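Local coordinates for protein glycosyl hydrolase family 88 (Pedobacter heparinus, PDB 3WIW) that hydrolyses unsaturated glucuronyl saccharides derived from heparin, as a member of glycoside hydrolase family 88, at residues T81-Y86 with R100-L105; M257-T262 with K266-A271. One frame throughout, in Å; residues are numbered along the deposited sequence.

Both contacts are buried packings inside one alpha6/alpha6-barrel, each holding together two successive helices, but at different places on the ring: their centres are about 28 Å apart, and the nearest atoms about 8 Å. Contact 1 is small and partly polar, with an indole N-H bonded to a threonine hydroxyl beside a single leucine-phenylalanine touch. Contact 2, next to a short turn, is larger and has no hydrogen bond across it; ring faces and aliphatic carbons do most of the work, with one threonine hydroxyl at a ring edge. Contact 1 is away from the predicted substrate-binding residues, whereas S258 of contact 2 is about 11 Å, side chain to side chain, from W250, one of them.

Contact 1 (T81-Y86 with R100-L105)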
# COMPACT_ATOMS: atom_id res chain seq x y z
N THR A 81 -10.84 0.82 -2.26
CA THR A 81 -11.11 -0.38 -3.05
C THR A 81 -12.42 -0.25 -3.81
O THR A 81 -12.53 -0.67 -4.97
CB THR A 81 -11.08 -1.63 -2.15
OG1 THR A 81 -9.85 -1.61 -1.42
CG2 THR A 81 -11.14 -2.91 -2.99
N LEU A 82 -13.42 0.37 -3.17
CA LEU A 82 -14.67 0.67 -3.85
C LEU A 82 -14.46 1.60 -5.04
O LEU A 82 -15.02 1.37 -6.12
CB LEU A 82 -15.69 1.26 -2.86
CG LEU A 82 -16.29 0.31 -1.81
CD1 LEU A 82 -17.08 1.11 -0.78
CD2 LEU A 82 -17.17 -0.76 -2.48
N TRP A 83 -13.64 2.64 -4.88
CA TRP A 83 -13.32 3.51 -6.02
C TRP A 83 -12.68 2.72 -7.15
O TRP A 83 -13.05 2.85 -8.32
CB TRP A 83 -12.42 4.69 -5.62
CG TRP A 83 -13.14 5.72 -4.80
CD1 TRP A 83 -12.91 6.01 -3.48
CD2 TRP A 83 -14.25 6.53 -5.21
NE1 TRP A 83 -13.78 6.99 -3.06
CE2 TRP A 83 -14.62 7.32 -4.10
CE3 TRP A 83 -14.95 6.67 -6.41
CZ2 TRP A 83 -15.68 8.24 -4.15
CZ3 TRP A 83 -16.00 7.57 -6.46
CH2 TRP A 83 -16.34 8.36 -5.34
N TYR A 84 -11.71 1.87 -6.81
CA TYR A 84 -11.09 1.04 -7.83
C TYR A 84 -12.07 0.06 -8.50
O TYR A 84 -12.03 -0.13 -9.72
CB TYR A 84 -9.90 0.29 -7.25
CG TYR A 84 -8.65 1.11 -6.99
CD1 TYR A 84 -8.44 2.37 -7.59
CD2 TYR A 84 -7.67 0.63 -6.13
CE1 TYR A 84 -7.28 3.09 -7.35
CE2 TYR A 84 -6.52 1.35 -5.88
CZ TYR A 84 -6.31 2.56 -6.50
OH TYR A 84 -5.14 3.26 -6.26
N GLY A 85 -12.97 -0.55 -7.73
CA GLY A 85 -13.99 -1.41 -8.27
C GLY A 85 -14.87 -0.66 -9.25
O GLY A 85 -15.22 -1.18 -10.30
N TYR A 86 -15.21 0.59 -8.92
CA TYR A 86 -15.96 1.45 -9.83
C TYR A 86 -15.19 1.72 -11.11
O TYR A 86 -15.74 1.64 -12.21
CB TYR A 86 -16.33 2.76 -9.14
CG TYR A 86 -16.89 3.80 -10.08
CD1 TYR A 86 -18.02 3.54 -10.84
CD2 TYR A 86 -16.29 5.05 -10.20
CE1 TYR A 86 -18.54 4.49 -11.71
CE2 TYR A 86 -16.81 6.00 -11.05
CZ TYR A 86 -17.93 5.72 -11.81
OH TYR A 86 -18.42 6.69 -12.65
N ARG A 100 -20.27 7.10 -0.00
CA ARG A 100 -20.78 6.89 1.36
C ARG A 100 -19.66 6.50 2.33
O ARG A 100 -19.52 7.05 3.43
CB ARG A 100 -21.81 5.74 1.39
CG ARG A 100 -23.23 6.07 1.04
CD ARG A 100 -24.16 5.14 1.84
NE ARG A 100 -23.87 3.71 1.68
CZ ARG A 100 -24.06 2.80 2.62
NH1 ARG A 100 -23.78 1.53 2.38
NH2 ARG A 100 -24.53 3.14 3.81
N PHE A 101 -18.86 5.51 1.93
CA PHE A 101 -17.79 5.02 2.81
C PHE A 101 -16.62 6.01 2.92
O PHE A 101 -15.91 6.02 3.92
CB PHE A 101 -17.34 3.61 2.36
CG PHE A 101 -18.29 2.52 2.78
CD1 PHE A 101 -19.40 2.19 2.01
CD2 PHE A 101 -18.09 1.84 3.97
CE1 PHE A 101 -20.29 1.19 2.43
CE2 PHE A 101 -18.96 0.82 4.39
CZ PHE A 101 -20.06 0.50 3.61
N THR A 102 -16.42 6.84 1.90
CA THR A 102 -15.41 7.89 1.97
C THR A 102 -15.80 9.01 2.94
O THR A 102 -15.03 9.38 3.83
CB THR A 102 -15.10 8.47 0.56
OG1 THR A 102 -14.55 7.43 -0.25
CG2 THR A 102 -14.08 9.59 0.63
N LEU A 103 -17.02 9.52 2.80
CA LEU A 103 -17.41 10.72 3.55
C LEU A 103 -17.53 10.44 5.04
O LEU A 103 -17.49 11.37 5.85
CB LEU A 103 -18.71 11.35 3.02
CG LEU A 103 -18.59 11.94 1.61
CD1 LEU A 103 -19.97 12.36 1.07
CD2 LEU A 103 -17.62 13.14 1.59
N ALA A 104 -17.68 9.17 5.41
CA ALA A 104 -17.70 8.78 6.82
C ALA A 104 -16.34 8.97 7.50
O ALA A 104 -16.25 8.84 8.72
CB ALA A 104 -18.16 7.34 6.98
N LEU A 105 -15.30 9.27 6.72
CA LEU A 105 -13.95 9.43 7.26
C LEU A 105 -13.53 10.89 7.45
O LEU A 105 -12.35 11.20 7.65
CB LEU A 105 -12.95 8.69 6.37
CG LEU A 105 -13.15 7.16 6.32
CD1 LEU A 105 -12.04 6.50 5.51
CD2 LEU A 105 -13.26 6.56 7.73
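The indole of W83 meets T102 at its pyrrole edge, where OG1 lies near the ring plane, and the phenyl of F101 is approached obliquely by L82 CD1 while F78 meets it edge-to-face. The pairing joins helix 77-89, on the inner ring of the alpha6/alpha6-barrel, to the next helix, 92-103, on the outer ring. Its polar half is one hydrogen bond: W83 NE1 donates to T102 OG1 at 2.9 Å. The bond is somewhat bent, with 149° at the hydrogen. Its acceptor lies 20° out of the indole plane. The two side chains cross at about a right angle. Round the rest of the indole lie A98 on the outer helix, A128 and T132 on helix 117-132, and Y137 in the loop beyond. Replacing W83 with a phenylalanine would probably leave T102 OG1 without its donor and open a gap among these residues where the second ring of the indole had been. In the apolar half, L82 CD1 lies 3.8 Å from F101 CD1, near the root of the phenyl ring; L94 and A98 also touch L82. T102 OG1 sits anti to its own carbonyl carbon (chi1 -63°), a setting from which the hydroxyl that accepts the W83 N-H bond donates to the backbone oxygen of A98, one turn back.

Contact 2 (M257-T262 with K266-A271); sequences MSYKDT and KFIEHA
F267, Y259 and I268 carry this contact, in which the end of helix 245-262 packs against the start of helix 265-279 as an antiparallel hairpin of the alpha6/alpha6-barrel. The axes of the two segments approach to 8.2 Å, their N-to-C directions at 159°. I268 lies over one face of the Y259 ring: its CB stands 3.8 Å from the ring centroid in a CH-pi contact, toward the CG end. With CG anti to the backbone N (chi1 180°), Y259 turns its ring so that one face lies under I268. I268 is modelled in two conformers; this account holds for one. F267 points toward helix 245-262, and its ring lies against S258 and T262. S258 CB lies over a face of that ring, 4.1 Å from the centroid. T262 OG1 meets the edge, 3.3 Å from F267 CD2. Y259 CB and F267 CB abut at 4.0 Å. The T262 hydroxyl donates to S258 O at 2.7 Å from above the carbonyl plane, and accepts from the N of D264 in the turn. Around the hairpin, helix 192-208 brings A202 against S258 and F267, helix 306-322 sets Q322 beside Y259 and I268, and helix 175-188 packs Y183 on T262.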
# COMPACT_ATOMS: atom_id res chain seq x y z
N MET A 257 6.76 5.02 -7.21
CA MET A 257 5.84 6.15 -7.10
C MET A 257 6.60 7.47 -6.97
O MET A 257 6.21 8.48 -7.57
CB MET A 257 4.86 5.89 -5.95
CG MET A 257 3.99 7.07 -5.55
SD MET A 257 4.78 8.25 -4.41
CE MET A 257 5.03 7.19 -2.99
N SER A 258 7.70 7.51 -6.20
CA SER A 258 8.46 8.76 -6.08
C SER A 258 9.05 9.15 -7.42
O SER A 258 9.11 10.34 -7.73
CB SER A 258 9.58 8.63 -5.05
OG SER A 258 9.06 8.61 -3.73
N TYR A 259 9.52 8.17 -8.21
CA TYR A 259 9.94 8.48 -9.58
C TYR A 259 8.79 9.07 -10.40
O TYR A 259 8.95 10.10 -11.07
CB TYR A 259 10.58 7.29 -10.29
CG TYR A 259 10.99 7.68 -11.70
CD1 TYR A 259 12.06 8.54 -11.93
CD2 TYR A 259 10.25 7.26 -12.80
CE1 TYR A 259 12.41 8.91 -13.21
CE2 TYR A 259 10.60 7.62 -14.10
CZ TYR A 259 11.68 8.45 -14.29
OH TYR A 259 12.04 8.81 -15.57
N LYS A 260 7.64 8.42 -10.36
CA LYS A 260 6.48 8.87 -11.14
C LYS A 260 6.15 10.33 -10.82
O LYS A 260 5.85 11.12 -11.72
CB LYS A 260 5.30 7.97 -10.82
CG LYS A 260 4.02 8.23 -11.60
CD LYS A 260 3.03 7.15 -11.13
CE LYS A 260 1.79 6.99 -11.98
NZ LYS A 260 0.96 5.92 -11.34
N ASP A 261 6.22 10.68 -9.53
CA ASP A 261 5.78 11.99 -9.08
C ASP A 261 6.85 13.08 -9.10
O ASP A 261 6.51 14.25 -9.06
CB ASP A 261 5.19 11.87 -7.68
CG ASP A 261 3.91 11.04 -7.64
OD1 ASP A 261 3.36 10.66 -8.70
OD2 ASP A 261 3.43 10.77 -6.53
N THR A 262 8.14 12.71 -9.16
CA THR A 262 9.22 13.72 -9.15
C THR A 262 10.10 13.70 -10.38
O THR A 262 10.80 14.67 -10.66
CB THR A 262 10.17 13.54 -7.95
OG1 THR A 262 10.94 12.34 -8.14
CG2 THR A 262 9.41 13.47 -6.65
N LYS A 266 17.32 9.15 -9.72
CA LYS A 266 17.88 8.40 -8.58
C LYS A 266 16.84 7.44 -8.01
O LYS A 266 17.16 6.32 -7.58
CB LYS A 266 18.33 9.33 -7.47
CG LYS A 266 19.54 10.14 -7.82
CD LYS A 266 19.89 11.08 -6.69
CE LYS A 266 21.12 11.90 -7.02
NZ LYS A 266 21.57 12.70 -5.85
N PHE A 267 15.57 7.84 -8.03
CA PHE A 267 14.51 6.99 -7.50
C PHE A 267 14.23 5.78 -8.39
O PHE A 267 13.99 4.69 -7.88
CB PHE A 267 13.24 7.81 -7.30
CG PHE A 267 13.36 8.90 -6.27
CD1 PHE A 267 14.19 8.77 -5.15
CD2 PHE A 267 12.62 10.07 -6.41
CE1 PHE A 267 14.25 9.80 -4.20
CE2 PHE A 267 12.70 11.09 -5.47
CZ PHE A 267 13.50 10.95 -4.36
N ILE A 268 14.23 5.95 -9.71
CA ILE A 268 13.98 4.80 -10.59
C ILE A 268 15.16 3.82 -10.53
O ILE A 268 14.98 2.60 -10.55
CB ILE A 268 13.61 5.21 -12.05
CG1 ILE A 268 13.01 4.02 -12.81
CG2 ILE A 268 14.80 5.76 -12.80
CD1 ILE A 268 12.55 4.40 -14.21
N GLU A 269 16.38 4.35 -10.46
CA GLU A 269 17.55 3.49 -10.31
C GLU A 269 17.42 2.67 -9.03
O GLU A 269 17.65 1.47 -9.02
CB GLU A 269 18.83 4.31 -10.28
CG GLU A 269 19.14 5.04 -11.58
CD GLU A 269 20.15 6.18 -11.42
OE1 GLU A 269 20.56 6.48 -10.28
OE2 GLU A 269 20.54 6.77 -12.45
N HIS A 270 17.02 3.33 -7.95
CA HIS A 270 16.86 2.62 -6.68
C HIS A 270 15.75 1.58 -6.77
O HIS A 270 15.91 0.43 -6.31
CB HIS A 270 16.63 3.60 -5.54
CG HIS A 270 16.89 3.03 -4.19
ND1 HIS A 270 18.14 2.59 -3.79
CD2 HIS A 270 16.07 2.84 -3.14
CE1 HIS A 270 18.07 2.15 -2.55
NE2 HIS A 270 16.82 2.28 -2.13
N ALA A 271 14.64 1.94 -7.41
CA ALA A 271 13.55 1.00 -7.63
C ALA A 271 14.01 -0.26 -8.38
O ALA A 271 13.61 -1.38 -8.02
CB ALA A 271 12.38 1.65 -8.33